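PDB 5ZIY: flagellar hook-associated protein 3, which probably forms part of the junction between the flagellar hook and the filament, as a hook-associated protein of the bacterial flagellum. Local coordinates for residues Thr36-Thr41 with Arg94-Gly99; Leu86-Glu91 with Asn104-Glu109; Gly111-Gly116 with Asn135-Leu140. All coordinates share one frame; numbering follows the deposited sequence.

Interaction 1: Thr36-Thr41 with Arg94-Gly99; sequences TQTENT and RYIFGG
Ile96 and Phe97 press their side chains against one flank of the long helix 8-60, where Thr38 and Thr41 present themselves to the same loop. Both segments fall in the bacterial flagellin N-terminal helical region, and the contact packs the turn after strand 94-95 against that helix. The turn is a type I beta turn, Tyr95 to Gly98, closed by Gly98 N to Tyr95 O.

Ile96 points its side chain at the helix. Its CB stands 4.2 Å from Thr38 OG1, and the branch CG2 comes a little closer to that same oxygen. The other branch starts from CG1, which is set between the backbone N and the carbonyl carbon (chi1 54°), and it carries CD1 forward to the helix itself. There CD1 lies 3.8 Å from Thr38 CA and 4.0 Å from Thr41 OG1, so the methyl sits at the join of the two threonines and meets Thr41 tip to tip. Beside it Phe97 reaches in with the far part of its ring: Thr41 CG2 lies at the ring edge, near its plane, 3.8 Å from Phe97 CE2, while Phe97 CZ is 4.2 Å from Thr38 CG2. The ring also packs on Leu139 and Leu140 of helix 137-155.

Both threonine hydroxyls face apolar carbon here and are satisfied within their own helix. Thr41 OG1 donates to Gln37 O at 2.7 Å, approaching from the opposite face of that carbonyl to Thr41 N, and Thr38 OG1 is bonded to Val34 O. With their hydroxyls turned back onto the helix, the buried threonines behave as largely apolar surface, and the loop is held to helix 8-60 across this contact by van der Waals packing of methyl groups and one ring.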
loop_
_atom_site.group_PDB
_atom_site.type_symbol
_atom_site.label_atom_id
_atom_site.label_comp_id
_atom_site.label_asym_id
_atom_site.label_seq_id
_atom_site.Cartn_x
_atom_site.Cartn_y
_atom_site.Cartn_z
ATOM N N THR A 36 -1.466 2.304 -8.501
ATOM C CA THR A 36 -0.138 2.914 -8.559
ATOM C C THR A 36 0.188 3.567 -7.240
ATOM O O THR A 36 1.269 3.370 -6.706
ATOM C CB THR A 36 -0.067 3.907 -9.708
ATOM O OG1 THR A 36 -0.295 3.165 -10.889
ATOM C CG2 THR A 36 1.295 4.631 -9.785
ATOM N N GLN A 37 -0.779 4.272 -6.671
ATOM C CA GLN A 37 -0.551 4.970 -5.415
ATOM C C GLN A 37 -0.259 3.965 -4.322
ATOM O O GLN A 37 0.617 4.189 -3.492
ATOM C CB GLN A 37 -1.749 5.846 -5.045
ATOM C CG GLN A 37 -1.867 7.115 -5.888
ATOM C CD GLN A 37 -2.786 8.189 -5.252
ATOM O OE1 GLN A 37 -2.816 8.374 -4.022
ATOM N NE2 GLN A 37 -3.521 8.898 -6.097
ATOM N N THR A 38 -1.004 2.864 -4.323
ATOM C CA THR A 38 -0.791 1.804 -3.385
ATOM C C THR A 38 0.614 1.223 -3.509
ATOM O O THR A 38 1.319 1.042 -2.514
ATOM C CB THR A 38 -1.839 0.689 -3.562
ATOM O OG1 THR A 38 -3.166 1.253 -3.520
ATOM C CG2 THR A 38 -1.680 -0.354 -2.486
ATOM N N GLU A 39 1.030 0.931 -4.728
ATOM C CA GLU A 39 2.302 0.292 -4.925
ATOM C C GLU A 39 3.467 1.225 -4.525
ATOM O O GLU A 39 4.464 0.776 -3.957
ATOM C CB GLU A 39 2.397 -0.140 -6.378
ATOM C CG GLU A 39 3.589 -0.904 -6.704
ATOM C CD GLU A 39 3.664 -1.223 -8.199
ATOM O OE1 GLU A 39 3.043 -0.474 -8.975
ATOM O OE2 GLU A 39 4.322 -2.216 -8.577
ATOM N N ASN A 40 3.314 2.512 -4.826
ATOM C CA ASN A 40 4.307 3.524 -4.499
ATOM C C ASN A 40 4.434 3.690 -2.977
ATOM O O ASN A 40 5.532 3.854 -2.476
ATOM C CB ASN A 40 3.962 4.881 -5.160
ATOM C CG ASN A 40 4.232 4.913 -6.673
ATOM O OD1 ASN A 40 4.808 3.984 -7.255
ATOM N ND2 ASN A 40 3.838 6.020 -7.316
ATOM N N THR A 41 3.308 3.639 -2.254
ATOM C CA THR A 41 3.286 3.709 -0.800
ATOM C C THR A 41 3.993 2.494 -0.192
ATOM O O THR A 41 4.840 2.622 0.707
ATOM C CB THR A 41 1.828 3.812 -0.313
ATOM O OG1 THR A 41 1.230 4.948 -0.954
ATOM C CG2 THR A 41 1.713 3.946 1.201
ATOM N N ARG A 94 -10.960 7.886 0.403
ATOM C CA ARG A 94 -10.739 6.806 1.331
ATOM C C ARG A 94 -9.263 6.487 1.539
ATOM O O ARG A 94 -8.426 6.724 0.660
ATOM C CB ARG A 94 -11.443 5.552 0.829
ATOM C CG ARG A 94 -12.987 5.621 0.853
ATOM C CD ARG A 94 -13.466 5.660 2.262
ATOM N NE ARG A 94 -14.922 5.692 2.396
ATOM C CZ ARG A 94 -15.673 6.794 2.539
ATOM N NH1 ARG A 94 -15.114 7.994 2.512
ATOM N NH2 ARG A 94 -16.984 6.703 2.701
ATOM N N TYR A 95 -8.957 5.946 2.722
ATOM C CA TYR A 95 -7.586 5.505 3.032
ATOM C C TYR A 95 -7.271 4.157 2.431
ATOM O O TYR A 95 -8.003 3.197 2.647
ATOM C CB TYR A 95 -7.374 5.480 4.534
ATOM C CG TYR A 95 -7.465 6.856 5.153
ATOM C CD1 TYR A 95 -6.376 7.692 5.171
ATOM C CD2 TYR A 95 -8.627 7.298 5.753
ATOM C CE1 TYR A 95 -6.446 8.976 5.742
ATOM C CE2 TYR A 95 -8.718 8.616 6.315
ATOM C CZ TYR A 95 -7.625 9.422 6.308
ATOM O OH TYR A 95 -7.682 10.670 6.882
ATOM N N ILE A 96 -6.173 4.048 1.689
ATOM C CA ILE A 96 -5.891 2.772 1.050
ATOM C C ILE A 96 -5.608 1.638 2.018
ATOM O O ILE A 96 -5.780 0.428 1.663
ATOM C CB ILE A 96 -4.758 2.861 0.012
ATOM C CG1 ILE A 96 -3.526 3.469 0.626
ATOM C CG2 ILE A 96 -5.191 3.740 -1.238
ATOM C CD1 ILE A 96 -2.228 3.109 -0.148
ATOM N N PHE A 97 -5.153 2.008 3.220
ATOM C CA PHE A 97 -4.942 1.057 4.329
ATOM C C PHE A 97 -5.875 1.265 5.519
ATOM O O PHE A 97 -5.672 0.684 6.626
ATOM C CB PHE A 97 -3.482 1.097 4.749
ATOM C CG PHE A 97 -2.551 0.710 3.657
ATOM C CD1 PHE A 97 -2.564 -0.581 3.157
ATOM C CD2 PHE A 97 -1.644 1.596 3.153
ATOM C CE1 PHE A 97 -1.695 -0.951 2.135
ATOM C CE2 PHE A 97 -0.767 1.218 2.144
ATOM C CZ PHE A 97 -0.807 -0.055 1.630
ATOM N N GLY A 98 -6.968 1.976 5.270
ATOM C CA GLY A 98 -8.003 2.182 6.266
ATOM C C GLY A 98 -9.405 1.695 5.943
ATOM O O GLY A 98 -10.393 2.137 6.566
ATOM N N GLY A 99 -9.508 0.784 4.977
ATOM C CA GLY A 99 -10.778 0.155 4.611
ATOM C C GLY A 99 -11.901 1.129 4.344
ATOM O O GLY A 99 -11.726 2.124 3.635
#

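Interaction 2: Leu86-Glu91 with Asn104-Glu109; sequences LANTKE and NLPFTE. With ZN (zinc ion), chain D.
Asn88 and Phe107 are joined by a pair of hydrogen bonds, a two-point (bidentate) pairing of an asparagine side-chain amide with the backbone N-H and C=O of a single residue. Phe107 N donates to Asn88 OD1 at 3.0 Å, and Asn88 ND2 donates to Phe107 O at 3.1 Å, tying the C-terminal end of helix 67-87 to the loop that precedes strand 120-123. Each acceptor is met in its carbonyl plane, on a lone pair, and the bonds are fairly straight, with N-H...acceptor angles of 156° and 162°. Because Phe107 O also lies almost exactly in the amide plane of Asn88, the two bonds together fix the rotation of that amide.

Asn88 is the first residue to leave the helical conformation. Its CG is anti to the carbonyl carbon (chi1 -71°), which swings the amide across to the loop. Here OD1 also packs on the ring of Pro106, 3.1 Å from its CD, and it stands at the edge of the Phe107 ring. Leu105 lies along the amide, its CD1 4.1 Å from Asn88 ND2 and its side chain crossing that of Asn88 at about a right angle.

One residue back, Ala87 at the last turn of the helix sets its CB 3.7 Å from Phe107 CD1. The same phenylalanine meets Leu140, Ser141 and Ile144 of helix 137-155, and its ring is edge-to-face with that of Tyr113, so the loop is anchored by both backbone and ring.

Beyond Asn88 the chain turns into strand 90-91. Thr89 OG1 and Thr89 N both bond to Leu86 O, and Glu91, which also accepts a bond from Asn33, reaches a zinc ion with both carboxylate oxygens, Glu91 OE2 lying 2.5 Å from the metal.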
loop_
_atom_site.group_PDB
_atom_site.type_symbol
_atom_site.label_atom_id
_atom_site.label_comp_id
_atom_site.label_asym_id
_atom_site.label_seq_id
_atom_site.Cartn_x
_atom_site.Cartn_y
_atom_site.Cartn_z
ATOM N N LEU A 86 2.892 7.345 5.475
ATOM C CA LEU A 86 2.641 6.460 4.367
ATOM C C LEU A 86 1.454 5.532 4.664
ATOM O O LEU A 86 0.648 5.260 3.802
ATOM C CB LEU A 86 3.914 5.645 3.971
ATOM C CG LEU A 86 5.151 6.320 3.380
ATOM C CD1 LEU A 86 6.367 5.322 3.331
ATOM C CD2 LEU A 86 4.965 6.955 1.931
ATOM N N ALA A 87 1.311 5.053 5.876
ATOM C CA ALA A 87 0.199 4.198 6.218
ATOM C C ALA A 87 -1.150 4.926 6.160
ATOM O O ALA A 87 -2.210 4.294 5.947
ATOM C CB ALA A 87 0.456 3.528 7.629
ATOM N N ASN A 88 -1.119 6.254 6.311
ATOM C CA ASN A 88 -2.280 7.090 6.258
ATOM C C ASN A 88 -2.541 7.697 4.870
ATOM O O ASN A 88 -3.294 8.644 4.787
ATOM C CB ASN A 88 -2.162 8.228 7.323
ATOM C CG ASN A 88 -2.306 7.708 8.733
ATOM O OD1 ASN A 88 -3.003 6.719 8.947
ATOM N ND2 ASN A 88 -1.646 8.354 9.698
ATOM N N THR A 89 -1.963 7.136 3.797
ATOM C CA THR A 89 -2.238 7.577 2.433
ATOM C C THR A 89 -3.728 7.472 2.049
ATOM O O THR A 89 -4.397 6.482 2.322
ATOM C CB THR A 89 -1.321 6.845 1.395
ATOM O OG1 THR A 89 0.041 7.105 1.731
ATOM C CG2 THR A 89 -1.578 7.326 -0.042
ATOM N N LYS A 90 -4.238 8.566 1.486
ATOM C CA LYS A 90 -5.654 8.723 1.143
ATOM C C LYS A 90 -5.825 9.109 -0.324
ATOM O O LYS A 90 -5.129 9.953 -0.811
ATOM C CB LYS A 90 -6.240 9.801 2.023
ATOM C CG LYS A 90 -7.681 10.192 1.766
ATOM C CD LYS A 90 -8.101 11.259 2.823
ATOM C CE LYS A 90 -9.555 11.695 2.694
ATOM N NZ LYS A 90 -9.750 13.048 3.292
ATOM N N GLU A 91 -6.757 8.462 -1.014
ATOM C CA GLU A 91 -7.012 8.719 -2.401
ATOM C C GLU A 91 -8.476 8.466 -2.664
ATOM O O GLU A 91 -9.015 7.492 -2.136
ATOM C CB GLU A 91 -6.150 7.760 -3.241
ATOM C CG GLU A 91 -6.376 7.812 -4.752
ATOM C CD GLU A 91 -6.246 9.189 -5.356
ATOM O OE1 GLU A 91 -5.532 10.071 -4.806
ATOM O OE2 GLU A 91 -6.873 9.384 -6.423
ATOM N N ASN A 104 -11.422 9.142 10.556
ATOM C CA ASN A 104 -10.166 9.340 11.250
ATOM C C ASN A 104 -9.022 8.810 10.440
ATOM O O ASN A 104 -9.181 7.920 9.564
ATOM C CB ASN A 104 -10.149 8.605 12.593
ATOM C CG ASN A 104 -11.307 8.972 13.473
ATOM O OD1 ASN A 104 -11.285 9.983 14.164
ATOM N ND2 ASN A 104 -12.331 8.133 13.478
ATOM N N LEU A 105 -7.840 9.322 10.770
ATOM C CA LEU A 105 -6.621 8.740 10.292
ATOM C C LEU A 105 -6.577 7.267 10.759
ATOM O O LEU A 105 -6.818 6.978 11.924
ATOM C CB LEU A 105 -5.417 9.517 10.822
ATOM C CG LEU A 105 -5.147 10.958 10.311
ATOM C CD1 LEU A 105 -3.873 11.494 10.987
ATOM C CD2 LEU A 105 -5.020 11.049 8.800
ATOM N N PRO A 106 -6.236 6.335 9.857
ATOM C CA PRO A 106 -6.348 4.946 10.257
ATOM C C PRO A 106 -5.254 4.450 11.204
ATOM O O PRO A 106 -5.501 3.489 11.950
ATOM C CB PRO A 106 -6.309 4.206 8.932
ATOM C CG PRO A 106 -5.712 5.099 8.010
ATOM C CD PRO A 106 -6.083 6.452 8.402
ATOM N N PHE A 107 -4.073 5.075 11.171
ATOM C CA PHE A 107 -3.029 4.698 12.104
ATOM C C PHE A 107 -2.526 5.845 12.943
ATOM O O PHE A 107 -2.272 6.934 12.430
ATOM C CB PHE A 107 -1.852 4.074 11.386
ATOM C CG PHE A 107 -2.217 2.859 10.624
ATOM C CD1 PHE A 107 -2.761 2.950 9.373
ATOM C CD2 PHE A 107 -2.055 1.602 11.173
ATOM C CE1 PHE A 107 -3.120 1.840 8.675
ATOM C CE2 PHE A 107 -2.417 0.500 10.460
ATOM C CZ PHE A 107 -2.958 0.630 9.222
ATOM N N THR A 108 -2.337 5.552 14.231
ATOM C CA THR A 108 -1.621 6.443 15.153
ATOM C C THR A 108 -0.127 6.194 15.143
ATOM O O THR A 108 0.358 5.180 14.656
ATOM C CB THR A 108 -2.134 6.288 16.607
ATOM O OG1 THR A 108 -1.646 5.073 17.175
ATOM C CG2 THR A 108 -3.625 6.256 16.635
ATOM N N GLU A 109 0.617 7.118 15.742
ATOM C CA GLU A 109 2.065 6.947 15.940
ATOM C C GLU A 109 2.417 5.750 16.783
ATOM O O GLU A 109 3.553 5.344 16.794
ATOM C CB GLU A 109 2.642 8.174 16.655
HETATM ZN ZN ZN D . -6.560 11.837 -6.447
HETATM O O HOH W 1 -4.215 11.391 -7.262
#

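Interaction 3: Gly111-Gly116 with Asn135-Leu140; sequences GTYQGG and NGEALL
Tyr113 lies with one ring face against the start of helix 137-155, and two side chains spread over that face: the Glu137 chain near CB and CG of the tyrosine, the Asn135 amide near its hydroxyl end. The amide is nearly parallel to the ring, their planes 12° apart, with Asn135 OD1 3.5 Å from Tyr113 CZ. Glu137 makes a CH-pi contact, its CB 3.9 Å from the ring centroid, and its extended chain carries the carboxylate past Tyr113 CB, tilted 22° from the ring plane. On the opposite face Gly115 N sits over the ring centre, so the ring is sandwiched between its own loop and the helix start.

Tyr113 CG is anti to the backbone N (chi1 -175°), laying the ring along its own loop, where Tyr113 OH donates to Gly116 O at 2.7 Å. Asn135 OD1 accepts from Glu137 N at 3.1 Å in an Asx turn spanning the N-cap residue Gly136, while ND2 bonds to Lys117 O, just past the loop segment. Tyr113 OH and Asn135 OD1 are thus each bonded within their own segment, and between the two segments the contact is packing over one ring face: the Glu137 CH-pi contact and the near-parallel Asn135 amide.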
loop_
_atom_site.group_PDB
_atom_site.type_symbol
_atom_site.label_atom_id
_atom_site.label_comp_id
_atom_site.label_asym_id
_atom_site.label_seq_id
_atom_site.Cartn_x
_atom_site.Cartn_y
_atom_site.Cartn_z
ATOM N N GLY A 111 0.877 2.900 16.303
ATOM C CA GLY A 111 0.503 1.732 15.511
ATOM C C GLY A 111 -0.919 1.233 15.733
ATOM O O GLY A 111 -1.325 0.226 15.128
ATOM N N THR A 112 -1.694 1.938 16.536
ATOM C CA THR A 112 -3.100 1.590 16.749
ATOM C C THR A 112 -3.909 1.850 15.509
ATOM O O THR A 112 -3.776 2.899 14.907
ATOM C CB THR A 112 -3.771 2.442 17.875
ATOM O OG1 THR A 112 -2.853 2.667 18.933
ATOM C CG2 THR A 112 -5.044 1.759 18.425
ATOM N N TYR A 113 -4.733 0.877 15.131
ATOM C CA TYR A 113 -5.603 0.980 13.998
ATOM C C TYR A 113 -6.944 1.600 14.407
ATOM O O TYR A 113 -7.637 1.099 15.317
ATOM C CB TYR A 113 -5.837 -0.400 13.395
ATOM C CG TYR A 113 -6.660 -0.380 12.116
ATOM C CD1 TYR A 113 -6.115 0.103 10.950
ATOM C CD2 TYR A 113 -7.977 -0.857 12.090
ATOM C CE1 TYR A 113 -6.816 0.135 9.793
ATOM C CE2 TYR A 113 -8.701 -0.830 10.936
ATOM C CZ TYR A 113 -8.093 -0.327 9.747
ATOM O OH TYR A 113 -8.779 -0.286 8.550
ATOM N N GLN A 114 -7.322 2.667 13.709
ATOM C CA GLN A 114 -8.630 3.297 13.904
ATOM C C GLN A 114 -9.383 3.399 12.573
ATOM O O GLN A 114 -10.262 4.210 12.426
ATOM C CB GLN A 114 -8.514 4.680 14.603
ATOM C CG GLN A 114 -7.127 5.194 14.804
ATOM C CD GLN A 114 -7.016 6.630 15.354
ATOM O OE1 GLN A 114 -7.348 6.895 16.519
ATOM N NE2 GLN A 114 -6.476 7.552 14.521
ATOM N N GLY A 115 -9.021 2.583 11.586
ATOM C CA GLY A 115 -9.700 2.636 10.297
ATOM C C GLY A 115 -11.002 1.860 10.301
ATOM O O GLY A 115 -11.508 1.434 11.360
ATOM N N GLY A 116 -11.518 1.645 9.098
ATOM C CA GLY A 116 -12.729 0.831 8.881
ATOM C C GLY A 116 -12.468 -0.658 9.027
ATOM O O GLY A 116 -11.345 -1.141 8.725
ATOM N N ASN A 135 -8.438 -2.765 4.868
ATOM C CA ASN A 135 -8.107 -2.717 6.286
ATOM C C ASN A 135 -6.658 -3.176 6.419
ATOM O O ASN A 135 -6.385 -4.321 6.224
ATOM C CB ASN A 135 -9.060 -3.651 7.048
ATOM C CG ASN A 135 -8.728 -3.793 8.531
ATOM O OD1 ASN A 135 -7.569 -3.691 8.946
ATOM N ND2 ASN A 135 -9.775 -4.078 9.346
ATOM N N GLY A 136 -5.739 -2.258 6.742
ATOM C CA GLY A 136 -4.287 -2.549 6.741
ATOM C C GLY A 136 -3.705 -2.872 8.113
ATOM O O GLY A 136 -2.494 -2.878 8.281
ATOM N N GLU A 137 -4.565 -3.100 9.111
ATOM C CA GLU A 137 -4.082 -3.266 10.475
ATOM C C GLU A 137 -3.101 -4.419 10.550
ATOM O O GLU A 137 -2.011 -4.248 11.042
ATOM C CB GLU A 137 -5.220 -3.492 11.490
ATOM C CG GLU A 137 -4.691 -3.960 12.881
ATOM C CD GLU A 137 -5.775 -4.045 13.947
ATOM O OE1 GLU A 137 -6.969 -4.022 13.595
ATOM O OE2 GLU A 137 -5.424 -4.105 15.142
ATOM N N ALA A 138 -3.461 -5.579 10.020
ATOM C CA ALA A 138 -2.579 -6.739 10.151
ATOM C C ALA A 138 -1.249 -6.551 9.428
ATOM O O ALA A 138 -0.253 -7.135 9.807
ATOM C CB ALA A 138 -3.299 -8.061 9.689
ATOM N N LEU A 139 -1.231 -5.728 8.386
ATOM C CA LEU A 139 -0.033 -5.527 7.590
ATOM C C LEU A 139 0.858 -4.469 8.235
ATOM O O LEU A 139 2.080 -4.596 8.240
ATOM C CB LEU A 139 -0.441 -5.082 6.183
ATOM C CG LEU A 139 0.634 -4.855 5.118
ATOM C CD1 LEU A 139 1.120 -6.203 4.512
ATOM C CD2 LEU A 139 0.077 -3.889 4.082
ATOM N N LEU A 140 0.241 -3.409 8.770
ATOM C CA LEU A 140 0.998 -2.180 9.141
ATOM C C LEU A 140 1.031 -1.866 10.633
ATOM O O LEU A 140 1.991 -1.242 11.106
ATOM C CB LEU A 140 0.474 -0.972 8.359
ATOM C CG LEU A 140 0.764 -1.026 6.860
ATOM C CD1 LEU A 140 -0.066 0.013 6.131
ATOM C CD2 LEU A 140 2.271 -0.829 6.514
#

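Along the chain, interactions 1 and 2 interlock, their segments alternating, whereas interaction 3 follows both. Their centres lie about 9 Å (1 and 2), about 9 Å (2 and 3) and about 12 Å (1 and 3) apart. Interactions 1 and 2 share the small antiparallel sheet of strands 90-91 and 94-95, with Ile96 N bonded to Thr89 O. Interaction 3 joins them through backbone hydrogen bonds: Gly98 O with Gly116 N, Phe97 O with Gly136 N, and Pro106 O with Gln114 N. Together they pack the loop-rich region against the side of the long helical bundle, through contacts with three of its helices: 8-60, the end of 67-87 and the start of 137-155.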